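Local coordinates for formiminoglutamase (Trypanosoma cruzi, PDB 4MYK), which is an arginase-like manganese metalloenzyme that hydrolyses formiminoglutamate, at residues R17-S20 with L21-A24; G269-P272 with T273-M276; A57-R60 with F61-R65; S239-S242 with S243-P246. The protein carries 1 engineered substitution. One frame throughout, in Å; residues are numbered along the deposited sequence.

Contact 1: R17-S20 with L21-A24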
ATOM      1  N   ARG A  17       1.366 -27.022  -7.861  1.00 24.19           N
ATOM      2  CA  ARG A  17       1.752 -26.040  -6.851  1.00 23.45           C
ATOM      3  C   ARG A  17       2.337 -26.669  -5.585  1.00 18.46           C
ATOM      4  O   ARG A  17       2.677 -27.838  -5.579  1.00 20.59           O
ATOM      5  CB  ARG A  17       0.590 -25.102  -6.536  1.00 21.95           C
ATOM      6  CG  ARG A  17       0.238 -24.210  -7.716  1.00 23.43           C
ATOM      7  CD  ARG A  17      -0.945 -23.313  -7.422  1.00 26.76           C
ATOM      8  NE  ARG A  17      -1.165 -22.363  -8.510  1.00 34.47           N
ATOM      9  CZ  ARG A  17      -1.890 -21.251  -8.404  1.00 39.40           C
ATOM     10  NH1 ARG A  17      -2.473 -20.938  -7.252  1.00 35.75           N
ATOM     11  NH2 ARG A  17      -2.029 -20.448  -9.455  1.00 36.91           N
ATOM     12  N   LEU A  18       2.479 -25.880  -4.525  1.00 19.00           N
ATOM     13  CA  LEU A  18       3.154 -26.344  -3.312  1.00 19.77           C
ATOM     14  C   LEU A  18       2.605 -27.665  -2.811  1.00 18.41           C
ATOM     15  O   LEU A  18       3.359 -28.521  -2.353  1.00 18.81           O
ATOM     16  CB  LEU A  18       3.092 -25.289  -2.201  1.00 19.76           C
ATOM     17  CG  LEU A  18       4.083 -24.122  -2.304  1.00 22.60           C
ATOM     18  CD1 LEU A  18       3.578 -22.917  -1.534  1.00 18.91           C
ATOM     19  CD2 LEU A  18       5.458 -24.541  -1.816  1.00 21.74           C
ATOM     20  N   LEU A  19       1.289 -27.824  -2.899  1.00 18.98           N
ATOM     21  CA  LEU A  19       0.632 -29.068  -2.493  1.00 18.26           C
ATOM     22  C   LEU A  19       1.284 -30.334  -3.091  1.00 22.75           C
ATOM     23  O   LEU A  19       1.409 -31.357  -2.413  1.00 23.54           O
ATOM     24  CB  LEU A  19      -0.853 -29.010  -2.841  1.00 20.71           C
ATOM     25  CG  LEU A  19      -1.727 -30.118  -2.270  1.00 20.87           C
ATOM     26  CD1 LEU A  19      -1.435 -30.274  -0.792  1.00 23.73           C
ATOM     27  CD2 LEU A  19      -3.184 -29.805  -2.508  1.00 18.82           C
ATOM     28  N   SER A  20       1.732 -30.252  -4.341  1.00 22.58           N
ATOM     29  CA  SER A  20       2.335 -31.401  -5.035  1.00 23.03           C
ATOM     30  C   SER A  20       3.700 -31.861  -4.492  1.00 28.63           C
ATOM     31  O   SER A  20       4.161 -32.960  -4.810  1.00 29.03           O
ATOM     32  CB  SER A  20       2.455 -31.108  -6.528  1.00 21.17           C
ATOM     33  OG  SER A  20       3.322 -30.012  -6.746  1.00 21.87           O
ATOM     34  N   LEU A  21       4.342 -31.023  -3.682  1.00 24.79           N
ATOM     35  CA  LEU A  21       5.648 -31.351  -3.113  1.00 25.00           C
ATOM     36  C   LEU A  21       5.504 -32.176  -1.836  1.00 24.38           C
ATOM     37  O   LEU A  21       6.482 -32.737  -1.336  1.00 25.58           O
ATOM     38  CB  LEU A  21       6.444 -30.072  -2.833  1.00 25.58           C
ATOM     39  CG  LEU A  21       6.635 -29.129  -4.022  1.00 23.38           C
ATOM     40  CD1 LEU A  21       7.217 -27.806  -3.577  1.00 18.60           C
ATOM     41  CD2 LEU A  21       7.513 -29.790  -5.061  1.00 24.75           C
ATOM     42  N   PHE A  22       4.275 -32.237  -1.316  1.00 26.32           N
ATOM     43  CA  PHE A  22       3.942 -33.059  -0.152  1.00 22.96           C
ATOM     44  C   PHE A  22       3.760 -34.531  -0.540  1.00 24.48           C
ATOM     45  O   PHE A  22       2.704 -35.125  -0.333  1.00 23.90           O
ATOM     46  CB  PHE A  22       2.679 -32.524   0.522  1.00 23.16           C
ATOM     47  CG  PHE A  22       2.895 -31.242   1.280  1.00 21.15           C
ATOM     48  CD1 PHE A  22       2.759 -30.019   0.648  1.00 21.14           C
ATOM     49  CD2 PHE A  22       3.239 -31.263   2.628  1.00 20.00           C
ATOM     50  CE1 PHE A  22       2.962 -28.830   1.348  1.00 22.59           C
ATOM     51  CE2 PHE A  22       3.443 -30.089   3.330  1.00 21.23           C
ATOM     52  CZ  PHE A  22       3.309 -28.868   2.689  1.00 21.89           C
ATOM     53  N   SER A  23       4.813 -35.101  -1.112  1.00 28.47           N
ATOM     54  CA  SER A  23       4.814 -36.472  -1.609  1.00 29.11           C
ATOM     55  C   SER A  23       5.609 -37.382  -0.666  1.00 33.26           C
ATOM     56  O   SER A  23       5.636 -38.602  -0.834  1.00 40.62           O
ATOM     57  CB  SER A  23       5.426 -36.504  -3.008  1.00 26.77           C
ATOM     58  OG  SER A  23       6.722 -35.928  -2.997  1.00 30.15           O
ATOM     59  N   ALA A  24       6.258 -36.773   0.321  1.00 32.76           N
ATOM     60  CA  ALA A  24       6.970 -37.505   1.354  1.00 36.78           C
ATOM     61  C   ALA A  24       5.966 -38.254   2.226  1.00 38.56           C
ATOM     62  O   ALA A  24       5.129 -37.640   2.881  1.00 41.38           O
ATOM     63  CB  ALA A  24       7.811 -36.538   2.201  1.00 31.57           C
TER
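Leu-18 and Leu-21 meet through methyl groups on one flank of a short turn, CD2 of Leu-18 lying 4.1 Å from CD1 of Leu-21. The carbonyl of the same residue is also engaged: Leu-18 O accepts from Leu-21 N at 3.0 Å, and the CB of Leu-21 rests against that oxygen. The Phe-22 ring folds back along the turn and offers its edge to two carbonyls: CD1 is 3.4 Å from Leu-18 O, and Leu-19 O lies in the ring plane. Leu-19 O in turn accepts from Phe-22 N, 3.2 Å away, and both backbone bonds run from residue i+3 back to residue i. Leu-19 CD1 approaches CD1 of Phe-22 more loosely, at 4.4 Å. Ser-20 turns back to the start of the segment, where Arg-17 O takes two donors from it: the backbone N, and the hydroxyl OG at 2.6 Å, which arrives in the carbonyl plane. To reach back over the turn, Ser-20 OG sits between its own backbone N and carbonyl carbon (chi1 63°). At Phe-22, the centre of an inverse gamma turn, the chain leaves helical angles. The whole element precedes strand 32-37 and lies against the edge of the parallel sheet: Leu-18, Leu-21 and Phe-22 pack on Leu-83 of strand 83-88, and Leu-18 also touches Val-296 and Tyr-300 of helix 290-306.

Contact 2: G269-P272 with T273-M276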
ATOM      1  N   GLY A 269      16.401 -18.880   1.764  1.00 15.80           N
ATOM      2  CA  GLY A 269      16.253 -20.231   1.247  1.00 20.84           C
ATOM      3  C   GLY A 269      17.487 -20.738   0.525  1.00 19.21           C
ATOM      4  O   GLY A 269      17.886 -21.891   0.698  1.00 22.30           O
ATOM      5  N   LYS A 270      18.095 -19.877  -0.284  1.00 20.04           N
ATOM      6  CA  LYS A 270      19.289 -20.244  -1.044  1.00 19.80           C
ATOM      7  C   LYS A 270      20.563 -20.186  -0.189  1.00 20.32           C
ATOM      8  O   LYS A 270      21.622 -20.660  -0.608  1.00 22.09           O
ATOM      9  CB  LYS A 270      19.432 -19.341  -2.272  1.00 20.79           C
ATOM     10  CG  LYS A 270      19.832 -17.926  -1.942  1.00 20.60           C
ATOM     11  CD  LYS A 270      19.710 -17.045  -3.153  1.00 25.62           C
ATOM     12  CE  LYS A 270      20.605 -17.533  -4.273  1.00 28.68           C
ATOM     13  NZ  LYS A 270      22.000 -17.010  -4.141  1.00 38.44           N
ATOM     14  N   THR A 271      20.446 -19.607   1.007  1.00 21.16           N
ATOM     15  CA  THR A 271      21.575 -19.437   1.934  1.00 22.19           C
ATOM     16  C   THR A 271      21.722 -20.662   2.826  1.00 20.46           C
ATOM     17  O   THR A 271      20.933 -20.856   3.745  1.00 18.39           O
ATOM     18  CB  THR A 271      21.396 -18.172   2.815  1.00 19.75           C
ATOM     19  OG1 THR A 271      21.583 -17.006   2.006  1.00 18.83           O
ATOM     20  CG2 THR A 271      22.402 -18.151   3.959  1.00 19.78           C
ATOM     21  N   PRO A 272      22.743 -21.484   2.553  1.00 21.20           N
ATOM     22  CA  PRO A 272      22.916 -22.817   3.145  1.00 18.63           C
ATOM     23  C   PRO A 272      23.210 -22.810   4.645  1.00 19.61           C
ATOM     24  O   PRO A 272      23.039 -23.840   5.303  1.00 22.87           O
ATOM     25  CB  PRO A 272      24.101 -23.392   2.367  1.00 22.60           C
ATOM     26  CG  PRO A 272      24.845 -22.211   1.884  1.00 24.72           C
ATOM     27  CD  PRO A 272      23.806 -21.167   1.588  1.00 20.65           C
ATOM     28  N   THR A 273      23.643 -21.676   5.186  1.00 21.45           N
ATOM     29  CA  THR A 273      23.839 -21.573   6.629  1.00 19.70           C
ATOM     30  C   THR A 273      22.521 -21.372   7.388  1.00 19.18           C
ATOM     31  O   THR A 273      22.484 -21.487   8.616  1.00 20.96           O
ATOM     32  CB  THR A 273      24.814 -20.443   7.003  1.00 20.99           C
ATOM     33  OG1 THR A 273      24.339 -19.197   6.476  1.00 24.55           O
ATOM     34  CG2 THR A 273      26.204 -20.741   6.455  1.00 21.35           C
ATOM     35  N   VAL A 274      21.446 -21.064   6.671  1.00 17.16           N
ATOM     36  CA  VAL A 274      20.154 -20.881   7.326  1.00 17.35           C
ATOM     37  C   VAL A 274      19.499 -22.236   7.610  1.00 18.10           C
ATOM     38  O   VAL A 274      19.066 -22.939   6.686  1.00 20.19           O
ATOM     39  CB  VAL A 274      19.218 -19.982   6.501  1.00 17.32           C
ATOM     40  CG1 VAL A 274      17.823 -19.955   7.112  1.00 16.15           C
ATOM     41  CG2 VAL A 274      19.796 -18.578   6.421  1.00 16.08           C
ATOM     42  N   MET A 275      19.419 -22.597   8.889  1.00 18.44           N
ATOM     43  CA  MET A 275      19.100 -23.974   9.257  1.00 19.59           C
ATOM     44  C   MET A 275      17.669 -24.188   9.755  1.00 17.97           C
ATOM     45  O   MET A 275      17.198 -25.325   9.866  1.00 16.31           O
ATOM     46  CB  MET A 275      20.133 -24.510  10.256  1.00 20.34           C
ATOM     47  CG  MET A 275      21.575 -24.415   9.748  1.00 21.00           C
ATOM     48  SD  MET A 275      21.871 -25.361   8.238  1.00 30.30           S
ATOM     49  CE  MET A 275      21.672 -27.022   8.875  1.00 26.60           C
ATOM     50  N   MET A 276      16.980 -23.099  10.051  1.00 16.31           N
ATOM     51  CA  MET A 276      15.558 -23.187  10.322  1.00 16.97           C
ATOM     52  C   MET A 276      14.944 -21.814  10.177  1.00 16.24           C
ATOM     53  O   MET A 276      15.639 -20.818  10.053  1.00 15.25           O
ATOM     54  CB  MET A 276      15.259 -23.764  11.712  1.00 15.14           C
ATOM     55  CG  MET A 276      15.293 -22.755  12.851  1.00 18.01           C
ATOM     56  SD  MET A 276      14.518 -23.337  14.397  1.00 19.51           S
ATOM     57  CE  MET A 276      12.781 -23.093  14.015  1.00 17.32           C
TER
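Thr-271 O receives the backbone N-H of Val-274 at 3.0 Å, with an N-H...O angle of 158°. This bond closes a type I beta turn from Thr-271 to Val-274, with Pro-272 and Thr-273 at its two corners. On one side of the turn the methyl CG2 of Thr-271 lies 3.6 Å from CG2 of Val-274, the two side chains crossing at a slant. The same methyl is in van der Waals contact with Thr-273 OG1, which comes within 3.3 Å of Thr-271 CG2 and makes a weak hydrogen bond to Gly-228 O. Thr-271 turns its methyl toward the turn by placing CG2 anti to the backbone N, while its OG1 (chi1 -71°) bonds back to Leu-267 O in the last turn of the helix. The turn is the link between helix 258-270 and strand 274-280 in a beta-alpha-beta unit that starts with strand 231-236, part of the parallel sheet of the arginase/deacetylase fold. A sulfur contact comes from Met-275, which is bent at both chi2 and chi3 and folds back so that SD lies 3.5 Å from Pro-272 O; this side chain also packs on Met-132 of helix 125-135.

Contact 3: A57-R60 with F61-R65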
ATOM      1  N   ALA A  57      -3.874 -22.278  10.829  1.00 19.31           N
ATOM      2  CA  ALA A  57      -5.001 -22.770  10.039  1.00 18.32           C
ATOM      3  C   ALA A  57      -5.135 -21.986   8.733  1.00 18.34           C
ATOM      4  O   ALA A  57      -5.324 -22.555   7.658  1.00 17.75           O
ATOM      5  CB  ALA A  57      -6.287 -22.679  10.843  1.00 20.48           C
ATOM      6  N   ALA A  58      -5.026 -20.670   8.840  1.00 16.81           N
ATOM      7  CA  ALA A  58      -5.135 -19.785   7.693  1.00 15.85           C
ATOM      8  C   ALA A  58      -3.964 -19.982   6.724  1.00 16.32           C
ATOM      9  O   ALA A  58      -4.139 -19.996   5.513  1.00 16.27           O
ATOM     10  CB  ALA A  58      -5.198 -18.348   8.167  1.00 14.66           C
ATOM     11  N   PHE A  59      -2.765 -20.112   7.270  1.00 16.38           N
ATOM     12  CA  PHE A  59      -1.608 -20.455   6.468  1.00 15.71           C
ATOM     13  C   PHE A  59      -1.870 -21.753   5.702  1.00 16.89           C
ATOM     14  O   PHE A  59      -1.614 -21.822   4.500  1.00 16.25           O
ATOM     15  CB  PHE A  59      -0.384 -20.606   7.359  1.00 15.29           C
ATOM     16  CG  PHE A  59       0.883 -20.887   6.604  1.00 18.09           C
ATOM     17  CD1 PHE A  59       1.216 -22.181   6.235  1.00 18.03           C
ATOM     18  CD2 PHE A  59       1.743 -19.860   6.266  1.00 15.30           C
ATOM     19  CE1 PHE A  59       2.372 -22.434   5.548  1.00 17.39           C
ATOM     20  CE2 PHE A  59       2.889 -20.112   5.576  1.00 13.63           C
ATOM     21  CZ  PHE A  59       3.211 -21.396   5.218  1.00 14.54           C
ATOM     22  N   ARG A  60      -2.379 -22.776   6.400  1.00 18.99           N
ATOM     23  CA  ARG A  60      -2.641 -24.092   5.793  1.00 17.81           C
ATOM     24  C   ARG A  60      -3.680 -24.026   4.693  1.00 18.93           C
ATOM     25  O   ARG A  60      -3.588 -24.748   3.697  1.00 18.49           O
ATOM     26  CB  ARG A  60      -3.085 -25.124   6.832  1.00 19.72           C
ATOM     27  CG  ARG A  60      -1.936 -25.702   7.624  1.00 16.94           C
ATOM     28  CD  ARG A  60      -2.331 -26.869   8.502  1.00 17.76           C
ATOM     29  NE  ARG A  60      -1.145 -27.395   9.161  1.00 18.30           N
ATOM     30  CZ  ARG A  60      -0.781 -27.085  10.400  1.00 18.76           C
ATOM     31  NH1 ARG A  60      -1.541 -26.283  11.127  1.00 18.25           N
ATOM     32  NH2 ARG A  60       0.328 -27.591  10.914  1.00 16.12           N
ATOM     33  N   PHE A  61      -4.669 -23.161   4.881  1.00 16.91           N
ATOM     34  CA  PHE A  61      -5.704 -22.987   3.880  1.00 17.09           C
ATOM     35  C   PHE A  61      -5.086 -22.621   2.540  1.00 19.40           C
ATOM     36  O   PHE A  61      -5.360 -23.263   1.523  1.00 20.57           O
ATOM     37  CB  PHE A  61      -6.706 -21.912   4.297  1.00 17.43           C
ATOM     38  CG  PHE A  61      -7.878 -21.799   3.366  1.00 20.36           C
ATOM     39  CD1 PHE A  61      -7.841 -20.931   2.284  1.00 21.33           C
ATOM     40  CD2 PHE A  61      -9.013 -22.572   3.561  1.00 20.89           C
ATOM     41  CE1 PHE A  61      -8.918 -20.833   1.428  1.00 19.67           C
ATOM     42  CE2 PHE A  61     -10.091 -22.475   2.698  1.00 22.52           C
ATOM     43  CZ  PHE A  61     -10.040 -21.610   1.636  1.00 21.14           C
ATOM     44  N   PHE A  62      -4.241 -21.595   2.542  1.00 19.25           N
ATOM     45  CA  PHE A  62      -3.644 -21.120   1.301  1.00 18.38           C
ATOM     46  C   PHE A  62      -2.488 -22.003   0.859  1.00 17.53           C
ATOM     47  O   PHE A  62      -2.161 -22.062  -0.322  1.00 17.64           O
ATOM     48  CB  PHE A  62      -3.293 -19.625   1.397  1.00 14.44           C
ATOM     49  CG  PHE A  62      -4.516 -18.748   1.451  1.00 18.41           C
ATOM     50  CD1 PHE A  62      -5.156 -18.357   0.279  1.00 21.32           C
ATOM     51  CD2 PHE A  62      -5.075 -18.374   2.671  1.00 19.86           C
ATOM     52  CE1 PHE A  62      -6.314 -17.579   0.322  1.00 25.67           C
ATOM     53  CE2 PHE A  62      -6.230 -17.604   2.721  1.00 19.68           C
ATOM     54  CZ  PHE A  62      -6.849 -17.207   1.545  1.00 22.21           C
ATOM     55  N   LEU A  63      -1.903 -22.719   1.810  1.00 15.91           N
ATOM     56  CA  LEU A  63      -0.860 -23.686   1.496  1.00 19.21           C
ATOM     57  C   LEU A  63      -1.353 -24.698   0.469  1.00 19.14           C
ATOM     58  O   LEU A  63      -0.594 -25.130  -0.414  1.00 17.75           O
ATOM     59  CB  LEU A  63      -0.404 -24.427   2.755  1.00 16.81           C
ATOM     60  CG  LEU A  63       0.675 -25.490   2.513  1.00 18.67           C
ATOM     61  CD1 LEU A  63       2.019 -24.869   2.106  1.00 16.61           C
ATOM     62  CD2 LEU A  63       0.840 -26.364   3.742  1.00 20.96           C
ATOM     63  N   GLN A  64      -2.624 -25.081   0.590  1.00 18.73           N
ATOM     64  CA  GLN A  64      -3.199 -26.088  -0.303  1.00 22.09           C
ATOM     65  C   GLN A  64      -3.429 -25.526  -1.700  1.00 19.49           C
ATOM     66  O   GLN A  64      -3.772 -26.269  -2.604  1.00 19.92           O
ATOM     67  CB  GLN A  64      -4.537 -26.629   0.225  1.00 22.66           C
ATOM     68  CG  GLN A  64      -4.656 -26.765   1.718  1.00 20.47           C
ATOM     69  CD  GLN A  64      -3.700 -27.781   2.296  1.00 28.61           C
ATOM     70  OE1 GLN A  64      -3.525 -28.870   1.749  1.00 28.16           O
ATOM     71  NE2 GLN A  64      -3.078 -27.433   3.423  1.00 30.89           N
ATOM     72  N   ARG A  65      -3.225 -24.222  -1.874  1.00 19.51           N
ATOM     73  CA  ARG A  65      -3.688 -23.529  -3.072  1.00 18.69           C
ATOM     74  C   ARG A  65      -2.654 -22.726  -3.862  1.00 21.98           C
ATOM     75  O   ARG A  65      -2.884 -22.417  -5.025  1.00 22.40           O
ATOM     76  CB  ARG A  65      -4.828 -22.591  -2.696  1.00 16.92           C
ATOM     77  CG  ARG A  65      -6.020 -23.295  -2.122  1.00 20.20           C
ATOM     78  CD  ARG A  65      -7.013 -22.321  -1.516  1.00 24.89           C
ATOM     79  NE  ARG A  65      -8.289 -22.984  -1.278  1.00 26.42           N
ATOM     80  CZ  ARG A  65      -8.514 -23.826  -0.272  1.00 27.17           C
ATOM     81  NH1 ARG A  65      -7.544 -24.103   0.589  1.00 22.31           N
ATOM     82  NH2 ARG A  65      -9.709 -24.394  -0.129  1.00 27.27           N
TER
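Gln-64 curls back on Arg-60, its side chain bent at chi2 (-65°), and NE2 donates to Arg-60 O at 2.7 Å. The oxygen lies nearly in the amide plane, which sets the orientation of that group. Gln-64 N binds the same carbonyl at 3.3 Å from the opposite face, and Arg-60 O is held between main-chain and side-chain donors of one residue. Arg-60 itself runs out extended from CG to NE, toward salt bridges with Asp-85 and Asp-88. Residues 57-63 belong to helix 55-63, where Phe-61 N to Ala-57 O and Leu-63 N to Phe-59 O are regular i to i+4 bonds, both 2.9 Å long, whereas Phe-62 N to Ala-58 O is weak. Phe-59 and Leu-63 extend from the same flank, and CE1 of the ring is 4.2 Å from CD1 of the leucine. Phe-62 sets CG anti to its carbonyl carbon (chi1 -69°), bringing the ring edge at CD2 to 3.4 Å from Ala-58 O and one ring face under CD1 of Phe-61; its ring also meets Tyr-289 edge-to-face. Over the Phe-61 ring lies the guanidinium of Arg-65, NH1 being 3.4 Å above its plane while also donating to Phe-61 O.

Contact 4: S239-S242 with S243-P246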
ATOM      1  N   SER A 239       6.563  -6.928  10.728  1.00 15.57           N
ATOM      2  CA  SER A 239       7.660  -6.107  10.220  1.00 14.09           C
ATOM      3  C   SER A 239       7.355  -5.582   8.810  1.00 15.25           C
ATOM      4  O   SER A 239       8.106  -4.779   8.254  1.00 14.16           O
ATOM      5  CB  SER A 239       8.942  -6.923  10.195  1.00 13.30           C
ATOM      6  OG  SER A 239       8.815  -7.986   9.282  1.00 13.29           O
ATOM      7  N   LEU A 240       6.271  -6.070   8.214  1.00 15.25           N
ATOM      8  CA  LEU A 240       5.803  -5.559   6.926  1.00 15.87           C
ATOM      9  C   LEU A 240       4.784  -4.458   7.171  1.00 13.68           C
ATOM     10  O   LEU A 240       4.063  -4.475   8.167  1.00 15.98           O
ATOM     11  CB  LEU A 240       5.133  -6.660   6.101  1.00 13.21           C
ATOM     12  CG  LEU A 240       5.932  -7.758   5.393  1.00 15.18           C
ATOM     13  CD1 LEU A 240       6.627  -8.688   6.377  1.00 14.45           C
ATOM     14  CD2 LEU A 240       4.976  -8.527   4.490  1.00 13.19           C
ATOM     15  N   LYS A 241       4.714  -3.512   6.250  1.00 14.50           N
ATOM     16  CA  LYS A 241       3.716  -2.456   6.318  1.00 14.39           C
ATOM     17  C   LYS A 241       2.306  -3.051   6.234  1.00 12.26           C
ATOM     18  O   LYS A 241       2.039  -3.951   5.438  1.00 12.23           O
ATOM     19  CB  LYS A 241       3.936  -1.464   5.185  1.00 12.78           C
ATOM     20  CG  LYS A 241       3.918  -2.116   3.833  1.00 13.56           C
ATOM     21  CD  LYS A 241       4.871  -1.424   2.894  1.00 20.31           C
ATOM     22  CE  LYS A 241       4.289  -0.134   2.376  1.00 22.68           C
ATOM     23  NZ  LYS A 241       5.276   0.526   1.483  1.00 24.66           N
ATOM     24  N   SER A 242       1.408  -2.532   7.063  1.00 13.81           N
ATOM     25  CA  SER A 242       0.034  -3.006   7.093  1.00 13.07           C
ATOM     26  C   SER A 242      -0.717  -2.759   5.785  1.00 13.36           C
ATOM     27  O   SER A 242      -1.777  -3.333   5.569  1.00 12.40           O
ATOM     28  CB  SER A 242      -0.739  -2.392   8.272  1.00 16.05           C
ATOM     29  OG  SER A 242      -0.677  -0.969   8.269  1.00 14.68           O
ATOM     30  N   SER A 243      -0.184  -1.909   4.918  1.00 11.39           N
ATOM     31  CA  SER A 243      -0.800  -1.746   3.606  1.00 14.53           C
ATOM     32  C   SER A 243      -0.732  -3.054   2.795  1.00 13.51           C
ATOM     33  O   SER A 243      -1.658  -3.370   2.041  1.00 16.18           O
ATOM     34  CB  SER A 243      -0.174  -0.582   2.831  1.00 13.64           C
ATOM     35  OG  SER A 243       1.181  -0.833   2.520  1.00 13.67           O
ATOM     36  N   ASP A 244       0.370  -3.793   2.958  1.00 12.48           N
ATOM     37  CA  ASP A 244       0.553  -5.130   2.367  1.00 13.83           C
ATOM     38  C   ASP A 244       0.147  -6.262   3.314  1.00 15.25           C
ATOM     39  O   ASP A 244      -0.330  -7.315   2.882  1.00 13.96           O
ATOM     40  CB  ASP A 244       2.019  -5.361   1.990  1.00 13.78           C
ATOM     41  CG  ASP A 244       2.410  -4.651   0.740  1.00 14.63           C
ATOM     42  OD1 ASP A 244       1.516  -4.376  -0.081  1.00 14.92           O
ATOM     43  OD2 ASP A 244       3.610  -4.370   0.578  1.00 18.44           O
ATOM     44  N   MET A 245       0.365  -6.046   4.607  1.00 14.52           N
ATOM     45  CA  MET A 245       0.235  -7.107   5.586  1.00 13.78           C
ATOM     46  C   MET A 245      -0.581  -6.625   6.784  1.00 15.65           C
ATOM     47  O   MET A 245      -0.035  -6.413   7.861  1.00 13.79           O
ATOM     48  CB  MET A 245       1.634  -7.556   6.018  1.00 15.82           C
ATOM     49  CG  MET A 245       1.702  -8.893   6.739  1.00 13.47           C
ATOM     50  SD  MET A 245       1.005 -10.212   5.740  1.00 18.32           S
ATOM     51  CE  MET A 245       2.102 -11.566   6.156  1.00 19.12           C
ATOM     52  N   PRO A 246      -1.897  -6.425   6.590  1.00 15.86           N
ATOM     53  CA  PRO A 246      -2.744  -5.912   7.682  1.00 16.78           C
ATOM     54  C   PRO A 246      -3.126  -6.956   8.752  1.00 16.54           C
ATOM     55  O   PRO A 246      -3.469  -6.576   9.875  1.00 15.82           O
ATOM     56  CB  PRO A 246      -3.991  -5.394   6.956  1.00 12.87           C
ATOM     57  CG  PRO A 246      -4.034  -6.149   5.684  1.00 16.34           C
ATOM     58  CD  PRO A 246      -2.595  -6.418   5.293  1.00 15.79           C
TER
HETATM   59  O   HOH W   1       1.772  -4.887   9.705  1.00 14.40           O
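Leu-240 lays its CB and the methyl CD2 over the base of Met-245, CB to CB being 3.6 Å. In Met-245 the first torsion (chi1 -164°) puts CG, with CB, against the leucine, and the bend at chi2 then turns the sulfur away; the side chain also packs on Ser-291 and Val-294 of helix 290-306. Between the two residues the chain reverses around one carbonyl. Lys-241 O accepts from Met-245 N at 2.8 Å, in the carbonyl plane, and from Asp-244 N at 3.0 Å, which stands above that plane. Water 1 bridges Leu-240 O and Met-245 O, donating to both, and Ser-242 CA makes a nearly straight CA-H...O contact with Met-245 O.

This loop, which reaches a subunit interface, follows strand 231-236 of the arginase fold and comes just after the metal ligands Asp-236 and Asp-238. The side chain of Leu-240 is about 10 Å from a manganese ion, and Ser-239 OG bonds to Asp-236 O.

The aliphatic chain of Lys-241 bends at chi2 and chi3 past Ser-243, whose OG lies 3.2 Å from Lys-241 CE. The ammonium NZ stays 5.3 Å from Asp-244 OD2, too far for a salt bridge, and that oxygen accepts instead from Ala-258 N at the start of helix 258-270. The ring of Pro-246 lies over Ser-242 O, with CD 3.2 Å from it. The hydroxyl of Ser-242 binds Ala-252 O and Arg-290 of a neighbouring subunit.

Overall arrangement
Contacts 1 and 3 form one neighbourhood, with centres 13 Å apart: Arg-17 NH1 probably donates to Arg-65 O over 2.7 Å, and Phe-22 CZ packs on Leu-63 CD2 at 3.7 Å, which joins the N-terminal turn to residues 61-65. Contacts 2 and 4 flank helix 258-270 in sequence, the 239-246 loop leading into it and the 269-276 turn leading out, yet they lie on opposite sides of the chain's centre, about 25 Å between centres. Contact 4 lies near the manganese site without touching an ion, whereas the other three lie away from it. Contact 3 approaches contact 4 to about 8 Å between nearest atoms, without touching.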